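Local structure of probable intron-encoded endonuclease 1 (6X1J) at residues L40-Y49 with L61-Y70; W144-W152 with K161-G169. The protein cuts DNA at a long recognition sequence as a LAGLIDADG homing endonuclease and serves the homing of an intron in the mitochondrial 21S rRNA gene. All blocks are in the same frame, centred on the assembly; numbering follows the deposited sequence.

From the N terminus, helix 34-45 runs into the first contact: contact 1 closes a loop of 11 residues and lays the end of that helix, with the turn after it, against strand 60-65 and the start of helix 68-77. Contact 2 follows in series, neither nested nor crossed, and closes the hairpin of strands 149-151 and 163-165 after helix 138-148. The centres lie about 14 Å apart. Each contact belongs to its own four-stranded antiparallel sheet, yet the two meet at the helix ends: Asn43 and Tyr70 both bond to Asp147, Leu45 packs on Trp144, and both contacts bind the same two potassium ions beside the DNA.

Contact 1 of 2, residues L40-Y49 with L61-Y70. With K (potassium ion), chain E; K (potassium ion), chain D; nucleotides of chain B.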
loop_
_atom_site.group_PDB
_atom_site.type_symbol
_atom_site.label_atom_id
_atom_site.label_comp_id
_atom_site.label_asym_id
_atom_site.label_seq_id
_atom_site.Cartn_x
_atom_site.Cartn_y
_atom_site.Cartn_z
ATOM N N LEU A 40 -0.778 2.956 -5.851
ATOM C CA LEU A 40 -0.247 3.750 -4.723
ATOM C C LEU A 40 -1.423 4.074 -3.788
ATOM O O LEU A 40 -1.224 4.178 -2.559
ATOM C CB LEU A 40 0.393 5.029 -5.270
ATOM C CG LEU A 40 0.851 6.033 -4.207
ATOM C CD1 LEU A 40 1.698 5.371 -3.139
ATOM C CD2 LEU A 40 1.628 7.185 -4.805
ATOM N N ILE A 41 -2.616 4.204 -4.330
ATOM C CA ILE A 41 -3.809 4.453 -3.452
ATOM C C ILE A 41 -3.960 3.246 -2.518
ATOM O O ILE A 41 -4.204 3.444 -1.305
ATOM C CB ILE A 41 -5.066 4.734 -4.295
ATOM C CG1 ILE A 41 -4.986 6.145 -4.881
ATOM C CG2 ILE A 41 -6.347 4.497 -3.506
ATOM C CD1 ILE A 41 -5.731 6.274 -6.185
ATOM N N GLY A 42 -3.826 2.043 -3.054
ATOM C CA GLY A 42 -3.852 0.821 -2.228
ATOM C C GLY A 42 -2.743 0.830 -1.188
ATOM O O GLY A 42 -3.027 0.500 -0.009
ATOM N N ASN A 43 -1.512 1.178 -1.585
ATOM C CA ASN A 43 -0.329 1.029 -0.708
ATOM C C ASN A 43 -0.437 2.013 0.462
ATOM O O ASN A 43 0.119 1.712 1.539
ATOM C CB ASN A 43 0.959 1.173 -1.508
ATOM C CG ASN A 43 1.311 -0.075 -2.298
ATOM O OD1 ASN A 43 1.647 0.036 -3.475
ATOM N ND2 ASN A 43 1.226 -1.258 -1.677
ATOM N N ILE A 44 -1.063 3.177 0.260
ATOM C CA ILE A 44 -1.155 4.267 1.292
ATOM C C ILE A 44 -2.144 3.807 2.360
ATOM O O ILE A 44 -1.866 3.956 3.572
ATOM C CB ILE A 44 -1.560 5.609 0.659
ATOM C CG1 ILE A 44 -0.492 6.068 -0.326
ATOM C CG2 ILE A 44 -1.847 6.636 1.743
ATOM C CD1 ILE A 44 -0.894 7.237 -1.218
ATOM N N LEU A 45 -3.224 3.199 1.918
ATOM C CA LEU A 45 -4.217 2.536 2.822
ATOM C C LEU A 45 -3.480 1.426 3.575
ATOM O O LEU A 45 -3.686 1.304 4.781
ATOM C CB LEU A 45 -5.373 2.014 1.961
ATOM C CG LEU A 45 -6.312 3.114 1.442
ATOM C CD1 LEU A 45 -7.216 2.583 0.337
ATOM C CD2 LEU A 45 -7.152 3.707 2.603
ATOM N N GLY A 46 -2.528 0.768 2.896
ATOM C CA GLY A 46 -1.690 -0.313 3.443
ATOM C C GLY A 46 -0.398 0.135 4.120
ATOM O O GLY A 46 -0.461 0.865 5.125
ATOM N N ASP A 47 0.744 -0.346 3.608
ATOM C CA ASP A 47 2.047 -0.422 4.317
ATOM C C ASP A 47 2.989 0.759 3.987
ATOM O O ASP A 47 4.062 0.877 4.638
ATOM C CB ASP A 47 2.693 -1.755 3.952
ATOM C CG ASP A 47 2.001 -2.945 4.611
ATOM O OD1 ASP A 47 1.413 -2.771 5.701
ATOM O OD2 ASP A 47 1.977 -4.000 3.995
ATOM N N VAL A 48 2.636 1.636 3.045
ATOM C CA VAL A 48 3.587 2.675 2.592
ATOM C C VAL A 48 3.450 3.953 3.442
ATOM O O VAL A 48 2.312 4.325 3.894
ATOM C CB VAL A 48 3.410 2.922 1.091
ATOM C CG1 VAL A 48 4.150 4.157 0.667
ATOM C CG2 VAL A 48 3.906 1.730 0.288
ATOM N N TYR A 49 4.598 4.551 3.722
ATOM C CA TYR A 49 4.801 5.896 4.320
ATOM C C TYR A 49 4.907 6.886 3.158
ATOM O O TYR A 49 5.867 6.761 2.344
ATOM C CB TYR A 49 6.042 5.865 5.208
ATOM C CG TYR A 49 6.382 7.118 5.954
ATOM C CD1 TYR A 49 5.545 8.219 5.999
ATOM C CD2 TYR A 49 7.561 7.177 6.673
ATOM C CE1 TYR A 49 5.869 9.346 6.750
ATOM C CE2 TYR A 49 7.903 8.297 7.413
ATOM C CZ TYR A 49 7.055 9.388 7.458
ATOM O OH TYR A 49 7.415 10.484 8.190
ATOM N N LEU A 61 8.128 8.343 -1.021
ATOM C CA LEU A 61 7.671 7.063 -0.440
ATOM C C LEU A 61 8.848 6.371 0.238
ATOM O O LEU A 61 9.915 6.206 -0.424
ATOM C CB LEU A 61 7.103 6.193 -1.564
ATOM C CG LEU A 61 6.122 6.881 -2.500
ATOM C CD1 LEU A 61 5.662 5.941 -3.613
ATOM C CD2 LEU A 61 4.922 7.428 -1.728
ATOM N N GLN A 62 8.673 5.962 1.490
ATOM C CA GLN A 62 9.557 4.970 2.157
ATOM C C GLN A 62 8.812 3.637 2.252
ATOM O O GLN A 62 7.654 3.646 2.798
ATOM C CB GLN A 62 10.007 5.422 3.542
ATOM C CG GLN A 62 10.709 6.764 3.508
ATOM C CD GLN A 62 11.369 7.135 4.819
ATOM O OE1 GLN A 62 11.956 8.188 4.937
ATOM N NE2 GLN A 62 11.282 6.270 5.814
ATOM N N PHE A 63 9.449 2.575 1.727
ATOM C CA PHE A 63 8.949 1.187 1.640
ATOM C C PHE A 63 9.645 0.325 2.702
ATOM O O PHE A 63 10.880 0.464 2.875
ATOM C CB PHE A 63 9.231 0.603 0.262
ATOM C CG PHE A 63 8.701 1.383 -0.919
ATOM C CD1 PHE A 63 7.354 1.380 -1.230
ATOM C CD2 PHE A 63 9.560 2.069 -1.772
ATOM C CE1 PHE A 63 6.881 2.055 -2.345
ATOM C CE2 PHE A 63 9.082 2.745 -2.887
ATOM C CZ PHE A 63 7.740 2.727 -3.183
ATOM N N GLU A 64 8.887 -0.512 3.421
ATOM C CA GLU A 64 9.470 -1.527 4.340
ATOM C C GLU A 64 8.537 -2.729 4.375
ATOM O O GLU A 64 7.376 -2.539 4.796
ATOM C CB GLU A 64 9.733 -0.947 5.729
ATOM C CG GLU A 64 10.422 -1.936 6.655
ATOM C CD GLU A 64 11.139 -1.308 7.833
ATOM O OE1 GLU A 64 10.893 -0.115 8.085
ATOM O OE2 GLU A 64 11.956 -2.002 8.487
ATOM N N TRP A 65 9.015 -3.895 3.913
ATOM C CA TRP A 65 8.281 -5.183 3.965
ATOM C C TRP A 65 9.212 -6.292 4.458
ATOM O O TRP A 65 10.433 -6.189 4.247
ATOM C CB TRP A 65 7.647 -5.537 2.606
ATOM C CG TRP A 65 6.416 -4.737 2.277
ATOM C CD1 TRP A 65 5.169 -4.889 2.827
ATOM C CD2 TRP A 65 6.290 -3.682 1.298
ATOM N NE1 TRP A 65 4.288 -4.003 2.270
ATOM C CE2 TRP A 65 4.942 -3.238 1.338
ATOM C CE3 TRP A 65 7.168 -3.058 0.401
ATOM C CZ2 TRP A 65 4.466 -2.216 0.513
ATOM C CZ3 TRP A 65 6.695 -2.057 -0.422
ATOM C CH2 TRP A 65 5.363 -1.629 -0.349
ATOM N N LYS A 66 8.616 -7.318 5.066
ATOM C CA LYS A 66 9.241 -8.634 5.348
ATOM C C LYS A 66 9.473 -9.371 4.041
ATOM O O LYS A 66 10.544 -9.899 3.897
ATOM C CB LYS A 66 8.322 -9.488 6.231
ATOM C CG LYS A 66 8.901 -10.825 6.679
ATOM C CD LYS A 66 7.918 -11.669 7.492
ATOM C CE LYS A 66 8.588 -12.907 8.054
ATOM N NZ LYS A 66 9.414 -12.559 9.241
ATOM N N ASN A 67 8.484 -9.419 3.140
ATOM C CA ASN A 67 8.541 -10.263 1.928
ATOM C C ASN A 67 9.439 -9.623 0.847
ATOM O O ASN A 67 9.170 -8.526 0.373
ATOM C CB ASN A 67 7.127 -10.555 1.479
ATOM C CG ASN A 67 7.060 -11.612 0.400
ATOM O OD1 ASN A 67 6.354 -12.604 0.552
ATOM N ND2 ASN A 67 7.745 -11.397 -0.707
ATOM N N LYS A 68 10.453 -10.342 0.399
ATOM C CA LYS A 68 11.475 -9.837 -0.543
ATOM C C LYS A 68 10.867 -9.743 -1.928
ATOM O O LYS A 68 11.081 -8.734 -2.639
ATOM C CB LYS A 68 12.671 -10.793 -0.560
ATOM C CG LYS A 68 13.860 -10.365 -1.420
ATOM C CD LYS A 68 15.038 -11.352 -1.317
ATOM C CE LYS A 68 16.318 -10.847 -1.956
ATOM N NZ LYS A 68 16.319 -11.200 -3.387
ATOM N N ALA A 69 10.176 -10.774 -2.360
ATOM C CA ALA A 69 9.584 -10.762 -3.710
ATOM C C ALA A 69 8.617 -9.578 -3.788
ATOM O O ALA A 69 8.610 -8.933 -4.818
ATOM C CB ALA A 69 8.954 -12.075 -4.012
ATOM N N TYR A 70 7.898 -9.244 -2.700
ATOM C CA TYR A 70 6.845 -8.189 -2.736
ATOM C C TYR A 70 7.469 -6.797 -2.904
ATOM O O TYR A 70 7.042 -6.063 -3.820
ATOM C CB TYR A 70 5.924 -8.227 -1.508
ATOM C CG TYR A 70 4.756 -7.269 -1.608
ATOM C CD1 TYR A 70 3.910 -7.292 -2.709
ATOM C CD2 TYR A 70 4.487 -6.334 -0.619
ATOM C CE1 TYR A 70 2.836 -6.423 -2.824
ATOM C CE2 TYR A 70 3.415 -5.459 -0.723
ATOM C CZ TYR A 70 2.586 -5.498 -1.825
ATOM O OH TYR A 70 1.526 -4.633 -1.940
HETATM K K K E . -1.900 0.708 7.360
HETATM K K K D . 1.091 -5.636 6.311
ATOM P P DA B 14 4.900 -6.382 6.567
ATOM O OP1 DA B 14 3.575 -6.377 5.881
ATOM O OP2 DA B 14 5.910 -7.304 5.914
ATOM O "O5'" DA B 14 5.541 -4.945 6.813
ATOM C "C5'" DA B 14 4.838 -3.693 6.647
ATOM C "C4'" DA B 14 4.144 -3.299 7.930
ATOM O "O4'" DA B 14 5.052 -3.419 9.065
ATOM C "C3'" DA B 14 3.585 -1.881 7.986
ATOM O "O3'" DA B 14 2.457 -2.011 8.858
ATOM C "C2'" DA B 14 4.662 -1.139 8.761
ATOM C "C1'" DA B 14 5.108 -2.192 9.758
ATOM N N9 DA B 14 6.447 -2.063 10.317
ATOM C C8 DA B 14 7.618 -2.576 9.816
ATOM N N7 DA B 14 8.670 -2.293 10.545
ATOM C C5 DA B 14 8.159 -1.529 11.584
ATOM C C6 DA B 14 8.764 -0.913 12.688
ATOM N N6 DA B 14 10.063 -1.000 12.963
ATOM N N1 DA B 14 7.975 -0.216 13.529
ATOM C C2 DA B 14 6.671 -0.128 13.256
ATOM N N3 DA B 14 5.983 -0.670 12.255
ATOM C C4 DA B 14 6.796 -1.365 11.445
ATOM P P DA B 16 1.988 6.126 8.522
ATOM O OP1 DA B 16 0.633 6.585 8.896
ATOM O OP2 DA B 16 2.530 6.537 7.224
ATOM O "O5'" DA B 16 2.973 6.493 9.724
ATOM C "C5'" DA B 16 4.053 7.403 9.448
ATOM C "C4'" DA B 16 4.915 7.666 10.662
ATOM O "O4'" DA B 16 5.859 6.585 10.827
ATOM C "C3'" DA B 16 5.744 8.932 10.479
ATOM O "O3'" DA B 16 5.104 9.941 11.262
ATOM C "C2'" DA B 16 7.129 8.564 10.977
ATOM C "C1'" DA B 16 7.115 7.066 11.230
ATOM N N9 DA B 16 8.137 6.253 10.573
ATOM C C8 DA B 16 8.118 5.590 9.368
ATOM N N7 DA B 16 9.213 4.908 9.122
ATOM C C5 DA B 16 10.012 5.156 10.232
ATOM C C6 DA B 16 11.294 4.709 10.599
ATOM N N6 DA B 16 12.043 3.886 9.855
ATOM N N1 DA B 16 11.782 5.123 11.786
ATOM C C2 DA B 16 11.031 5.924 12.548
ATOM N N3 DA B 16 9.813 6.388 12.326
ATOM C C4 DA B 16 9.354 5.966 11.138
HETATM O O HOH W 1 6.039 -0.215 2.689
HETATM O O HOH W 2 6.266 -0.122 5.849
HETATM O O HOH W 3 1.688 -7.934 7.402
HETATM O O HOH W 4 1.763 -5.916 9.538
HETATM O O HOH W 5 -0.647 3.227 7.939
HETATM O O HOH W 6 -2.290 -1.139 9.632
HETATM O O HOH W 7 -4.630 0.907 8.983
#
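Trp65 gives its indole N-H to Asp47, NE1 to OD2 at 2.9 Å, with the acceptor lying at the ring's edge. The bond uses the anti side of the carboxylate and is bent, 145° at the hydrogen. Both oxygens of Asp47 also hold the potassium ion of chain D, which binds OP1 of DA14 of chain B; this is consistent with the indole holding the carboxylate in place for the metal. CG of Asp47 stands beside its backbone N (chi1 -72°), which sends the carboxylate toward the ring.

Val48 fills the middle with a branch for each neighbour. CG2 touches CH2 of Trp65 at 3.7 Å and CD1 of Phe63 at 3.8 Å, while CG1 faces CD2 of Leu61. Farther along, Leu40 and Leu61 meet tip to tip, their branched ends suiting an apolar, buried place between helix and strand. Tyr49 and Gln62 form an antiparallel hydrogen-bonded pair, firm from Gln62 N to Tyr49 O (3.0 Å) and weak in return; the Tyr49 ring lies against DA16 of chain B.

Farther out, Lys66 N donates to OP2 of DA14 at 2.8 Å, nearly straight at 169°. Water 2 joins Asp47 O to Glu64 O; water 1, bound by Glu64 N, bonds weakly to Asp47 O. Asn43 and Tyr70 both bond to Asp147. Gly46 O binds the potassium ion of chain E at 2.7 Å, and its CA packs on CB of Asp147, where lacking a side chain lets the helix ends approach. An acidic residue following the helix, at metal and phosphate, is the hallmark of the LAGLIDADG active site.

Contact 2 of 2, residues W144-W152 with K161-G169; sequences WFMDDGGKW and KSLVLHTQG. With K (potassium ion), chain D; K (potassium ion), chain E; nucleotides of chain C.
Leu165 sets CD1 squarely over the six-membered ring of Trp144, 3.8 Å from its centroid and 6° off the normal, a CH-pi contact. Its other methyl, CD2, lies at the edge of the Phe145 ring, so one branched residue fills the angle between two aromatics of the helix. The indole reaches CG2 of Thr167 with its edge because CG of Trp144 swings away from the backbone N (chi1 -174°).

Beneath this apolar side the backbones pair closely. Val164 N reaches Gly150 O at 2.8 Å, and His166 N reaches Asp148 O at 2.9 Å. Gly150 leaves room for the imidazole: NE2 of His166 lies 4.2 Å from CA of Gly150.

The DNA side is wetter and more polar. The His166 ring has Val164 CG1 on one face and C6 of DC17 of chain C on the other; water 8 lies at its edge by NE2, and Gln168 NE2 donates to ND1. Asp148 OD2 binds the potassium ion of chain E at 2.8 Å, and Asp147 O binds that of chain D. The helix ending in Asp147, Asp148 and Gly149 fits a LAGLIDADG motif, which leads into the first hairpin of the DNA-binding sheet.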
loop_
_atom_site.group_PDB
_atom_site.type_symbol
_atom_site.label_atom_id
_atom_site.label_comp_id
_atom_site.label_asym_id
_atom_site.label_seq_id
_atom_site.Cartn_x
_atom_site.Cartn_y
_atom_site.Cartn_z
ATOM N N TRP A 144 -4.084 -2.835 -1.346
ATOM C CA TRP A 144 -4.557 -2.638 0.042
ATOM C C TRP A 144 -4.597 -4.007 0.711
ATOM O O TRP A 144 -4.097 -4.157 1.818
ATOM C CB TRP A 144 -5.935 -2.036 0.007
ATOM C CG TRP A 144 -6.489 -1.646 1.328
ATOM C CD1 TRP A 144 -5.840 -1.504 2.520
ATOM C CD2 TRP A 144 -7.821 -1.164 1.518
ATOM N NE1 TRP A 144 -6.709 -1.016 3.457
ATOM C CE2 TRP A 144 -7.931 -0.807 2.868
ATOM C CE3 TRP A 144 -8.932 -1.036 0.671
ATOM C CZ2 TRP A 144 -9.125 -0.302 3.396
ATOM C CZ3 TRP A 144 -10.119 -0.580 1.193
ATOM C CH2 TRP A 144 -10.201 -0.206 2.536
ATOM N N PHE A 145 -5.134 -4.984 0.012
ATOM C CA PHE A 145 -5.272 -6.356 0.564
ATOM C C PHE A 145 -3.894 -7.033 0.746
ATOM O O PHE A 145 -3.647 -7.662 1.795
ATOM C CB PHE A 145 -6.257 -7.180 -0.280
ATOM C CG PHE A 145 -6.547 -8.520 0.364
ATOM C CD1 PHE A 145 -7.418 -8.615 1.438
ATOM C CD2 PHE A 145 -5.855 -9.654 -0.021
ATOM C CE1 PHE A 145 -7.589 -9.814 2.113
ATOM C CE2 PHE A 145 -6.045 -10.859 0.644
ATOM C CZ PHE A 145 -6.908 -10.935 1.707
ATOM N N MET A 146 -2.948 -6.923 -0.194
ATOM C CA MET A 146 -1.624 -7.590 -0.012
ATOM C C MET A 146 -0.923 -6.935 1.180
ATOM O O MET A 146 -0.277 -7.628 1.982
ATOM C CB MET A 146 -0.774 -7.514 -1.285
ATOM C CG MET A 146 -1.412 -8.267 -2.457
ATOM S SD MET A 146 -0.392 -8.442 -3.966
ATOM C CE MET A 146 -0.784 -6.952 -4.882
ATOM N N ASP A 147 -1.140 -5.647 1.371
ATOM C CA ASP A 147 -0.523 -4.878 2.481
ATOM C C ASP A 147 -1.187 -5.289 3.796
ATOM O O ASP A 147 -0.500 -5.948 4.639
ATOM C CB ASP A 147 -0.605 -3.388 2.185
ATOM C CG ASP A 147 0.376 -2.900 1.128
ATOM O OD1 ASP A 147 1.101 -3.750 0.552
ATOM O OD2 ASP A 147 0.440 -1.667 0.910
ATOM N N ASP A 148 -2.486 -5.001 3.936
ATOM C CA ASP A 148 -3.204 -4.965 5.245
ATOM C C ASP A 148 -4.268 -6.067 5.347
ATOM O O ASP A 148 -5.030 -6.092 6.337
ATOM C CB ASP A 148 -3.759 -3.550 5.435
ATOM C CG ASP A 148 -2.752 -2.669 6.143
ATOM O OD1 ASP A 148 -1.555 -2.950 6.012
ATOM O OD2 ASP A 148 -3.161 -1.726 6.839
ATOM N N GLY A 149 -4.313 -6.945 4.357
ATOM C CA GLY A 149 -5.330 -7.987 4.209
ATOM C C GLY A 149 -5.030 -9.137 5.159
ATOM O O GLY A 149 -3.902 -9.240 5.614
ATOM N N GLY A 150 -6.044 -9.927 5.471
ATOM C CA GLY A 150 -6.011 -11.007 6.478
ATOM C C GLY A 150 -7.193 -11.932 6.315
ATOM O O GLY A 150 -8.160 -11.543 5.666
ATOM N N LYS A 151 -7.083 -13.138 6.866
ATOM C CA LYS A 151 -8.195 -14.106 7.023
ATOM C C LYS A 151 -8.908 -13.837 8.355
ATOM O O LYS A 151 -8.275 -13.347 9.300
ATOM C CB LYS A 151 -7.634 -15.521 6.944
ATOM C CG LYS A 151 -7.053 -15.889 5.583
ATOM C CD LYS A 151 -6.605 -17.325 5.548
ATOM C CE LYS A 151 -5.994 -17.804 4.246
ATOM N NZ LYS A 151 -5.852 -19.276 4.274
ATOM N N TRP A 152 -10.202 -14.128 8.428
ATOM C CA TRP A 152 -10.945 -14.176 9.708
ATOM C C TRP A 152 -10.531 -15.457 10.443
ATOM O O TRP A 152 -10.251 -15.372 11.643
ATOM C CB TRP A 152 -12.430 -14.136 9.392
ATOM C CG TRP A 152 -13.342 -14.004 10.560
ATOM C CD1 TRP A 152 -14.328 -14.883 10.885
ATOM C CD2 TRP A 152 -13.444 -12.910 11.481
ATOM N NE1 TRP A 152 -15.015 -14.425 11.978
ATOM C CE2 TRP A 152 -14.513 -13.210 12.354
ATOM C CE3 TRP A 152 -12.768 -11.699 11.653
ATOM C CZ2 TRP A 152 -14.906 -12.363 13.386
ATOM C CZ3 TRP A 152 -13.155 -10.854 12.676
ATOM C CH2 TRP A 152 -14.216 -11.181 13.523
ATOM N N LYS A 161 -14.363 -18.609 4.581
ATOM C CA LYS A 161 -13.441 -17.789 3.728
ATOM C C LYS A 161 -13.676 -16.281 3.919
ATOM O O LYS A 161 -13.324 -15.472 2.983
ATOM C CB LYS A 161 -13.670 -18.163 2.265
ATOM C CG LYS A 161 -13.422 -19.624 1.948
ATOM C CD LYS A 161 -13.752 -19.997 0.516
ATOM C CE LYS A 161 -13.551 -21.477 0.265
ATOM N NZ LYS A 161 -13.079 -21.762 -1.109
ATOM N N SER A 162 -14.238 -15.885 5.071
ATOM C CA SER A 162 -14.261 -14.481 5.539
ATOM C C SER A 162 -12.826 -13.915 5.536
ATOM O O SER A 162 -11.856 -14.637 5.852
ATOM C CB SER A 162 -14.930 -14.381 6.881
ATOM O OG SER A 162 -16.313 -14.717 6.757
ATOM N N LEU A 163 -12.695 -12.661 5.111
ATOM C CA LEU A 163 -11.424 -11.906 5.035
ATOM C C LEU A 163 -11.539 -10.613 5.842
ATOM O O LEU A 163 -12.629 -10.241 6.231
ATOM C CB LEU A 163 -11.134 -11.599 3.570
ATOM C CG LEU A 163 -10.987 -12.834 2.685
ATOM C CD1 LEU A 163 -10.965 -12.430 1.212
ATOM C CD2 LEU A 163 -9.730 -13.612 3.077
ATOM N N VAL A 164 -10.396 -9.998 6.096
ATOM C CA VAL A 164 -10.256 -8.780 6.922
ATOM C C VAL A 164 -9.371 -7.793 6.148
ATOM O O VAL A 164 -8.407 -8.245 5.464
ATOM C CB VAL A 164 -9.680 -9.144 8.282
ATOM C CG1 VAL A 164 -9.589 -7.948 9.168
ATOM C CG2 VAL A 164 -10.510 -10.210 8.967
ATOM N N LEU A 165 -9.695 -6.505 6.226
ATOM C CA LEU A 165 -8.712 -5.418 6.016
ATOM C C LEU A 165 -8.427 -4.796 7.376
ATOM O O LEU A 165 -9.391 -4.355 8.078
ATOM C CB LEU A 165 -9.272 -4.414 5.007
ATOM C CG LEU A 165 -9.432 -4.957 3.593
ATOM C CD1 LEU A 165 -10.395 -4.122 2.775
ATOM C CD2 LEU A 165 -8.073 -4.989 2.880
ATOM N N HIS A 166 -7.152 -4.757 7.744
ATOM C CA HIS A 166 -6.699 -4.257 9.066
ATOM C C HIS A 166 -6.544 -2.739 9.016
ATOM O O HIS A 166 -5.415 -2.240 8.794
ATOM C CB HIS A 166 -5.479 -5.062 9.510
ATOM C CG HIS A 166 -5.835 -6.478 9.843
ATOM N ND1 HIS A 166 -6.427 -6.811 11.038
ATOM C CD2 HIS A 166 -5.746 -7.622 9.136
ATOM C CE1 HIS A 166 -6.664 -8.109 11.076
ATOM N NE2 HIS A 166 -6.258 -8.631 9.911
ATOM N N THR A 167 -7.646 -2.033 9.306
ATOM C CA THR A 167 -7.776 -0.550 9.274
ATOM C C THR A 167 -7.618 0.064 10.670
ATOM O O THR A 167 -8.121 1.194 10.880
ATOM C CB THR A 167 -9.126 -0.165 8.668
ATOM O OG1 THR A 167 -10.178 -0.874 9.345
ATOM C CG2 THR A 167 -9.158 -0.443 7.184
ATOM N N GLN A 168 -6.920 -0.608 11.588
ATOM C CA GLN A 168 -6.859 -0.189 13.011
ATOM C C GLN A 168 -6.438 1.278 13.113
ATOM O O GLN A 168 -6.987 1.966 13.985
ATOM C CB GLN A 168 -5.952 -1.089 13.862
ATOM C CG GLN A 168 -6.588 -2.436 14.212
ATOM C CD GLN A 168 -6.363 -3.462 13.137
ATOM O OE1 GLN A 168 -6.238 -3.099 11.967
ATOM N NE2 GLN A 168 -6.238 -4.727 13.541
ATOM N N GLY A 169 -5.525 1.728 12.259
ATOM C CA GLY A 169 -4.936 3.081 12.307
ATOM C C GLY A 169 -5.927 4.182 11.914
ATOM O O GLY A 169 -5.573 5.343 12.070
HETATM K K K D . 1.091 -5.636 6.311
HETATM K K K E . -1.900 0.708 7.360
ATOM P P DC C 17 -1.096 -4.702 8.745
ATOM O OP1 DC C 17 0.128 -4.014 8.271
ATOM O OP2 DC C 17 -2.406 -4.012 8.560
ATOM O "O5'" DC C 17 -1.103 -6.153 8.078
ATOM C "C5'" DC C 17 -2.111 -7.192 8.264
ATOM C "C4'" DC C 17 -1.467 -8.421 8.874
ATOM O "O4'" DC C 17 -1.334 -8.290 10.318
ATOM C "C3'" DC C 17 -2.114 -9.785 8.621
ATOM O "O3'" DC C 17 -1.068 -10.686 8.179
ATOM C "C2'" DC C 17 -2.719 -10.127 9.970
ATOM C "C1'" DC C 17 -1.796 -9.465 10.964
ATOM N N1 DC C 17 -2.423 -9.071 12.257
ATOM C C2 DC C 17 -1.753 -9.305 13.473
ATOM O O2 DC C 17 -0.650 -9.877 13.461
ATOM N N3 DC C 17 -2.328 -8.905 14.631
ATOM C C4 DC C 17 -3.494 -8.259 14.609
ATOM N N4 DC C 17 -4.036 -7.903 15.776
ATOM C C5 DC C 17 -4.180 -7.988 13.390
ATOM C C6 DC C 17 -3.602 -8.386 12.248
ATOM P P DT C 16 -2.240 -0.088 12.775
ATOM O OP1 DT C 16 -0.868 -0.268 13.209
ATOM O OP2 DT C 16 -2.489 0.845 11.653
ATOM O "O5'" DT C 16 -2.969 -1.357 12.167
ATOM C "C5'" DT C 16 -2.739 -2.687 12.623
ATOM C "C4'" DT C 16 -1.548 -3.313 11.932
ATOM O "O4'" DT C 16 -0.655 -3.764 12.970
ATOM C "C3'" DT C 16 -1.904 -4.578 11.180
ATOM O "O3'" DT C 16 -0.886 -4.948 10.272
ATOM C "C2'" DT C 16 -1.915 -5.613 12.281
ATOM C "C1'" DT C 16 -0.761 -5.175 13.136
ATOM N N1 DT C 16 -0.873 -5.406 14.566
ATOM C C2 DT C 16 0.202 -5.983 15.192
ATOM O O2 DT C 16 1.151 -6.458 14.586
ATOM N N3 DT C 16 0.117 -6.013 16.560
ATOM C C4 DT C 16 -0.908 -5.519 17.343
ATOM O O4 DT C 16 -0.843 -5.615 18.564
ATOM C C5 DT C 16 -1.975 -4.868 16.619
ATOM C C7 DT C 16 -3.117 -4.277 17.384
ATOM C C6 DT C 16 -1.889 -4.816 15.286
HETATM O O HOH W 8 -6.713 -11.573 9.801
HETATM O O HOH W 7 -4.630 0.907 8.983
HETATM O O HOH W 3 1.688 -7.934 7.402
HETATM O O HOH W 4 1.763 -5.916 9.538
HETATM O O HOH W 5 -0.647 3.227 7.939
HETATM O O HOH W 6 -2.290 -1.139 9.632
#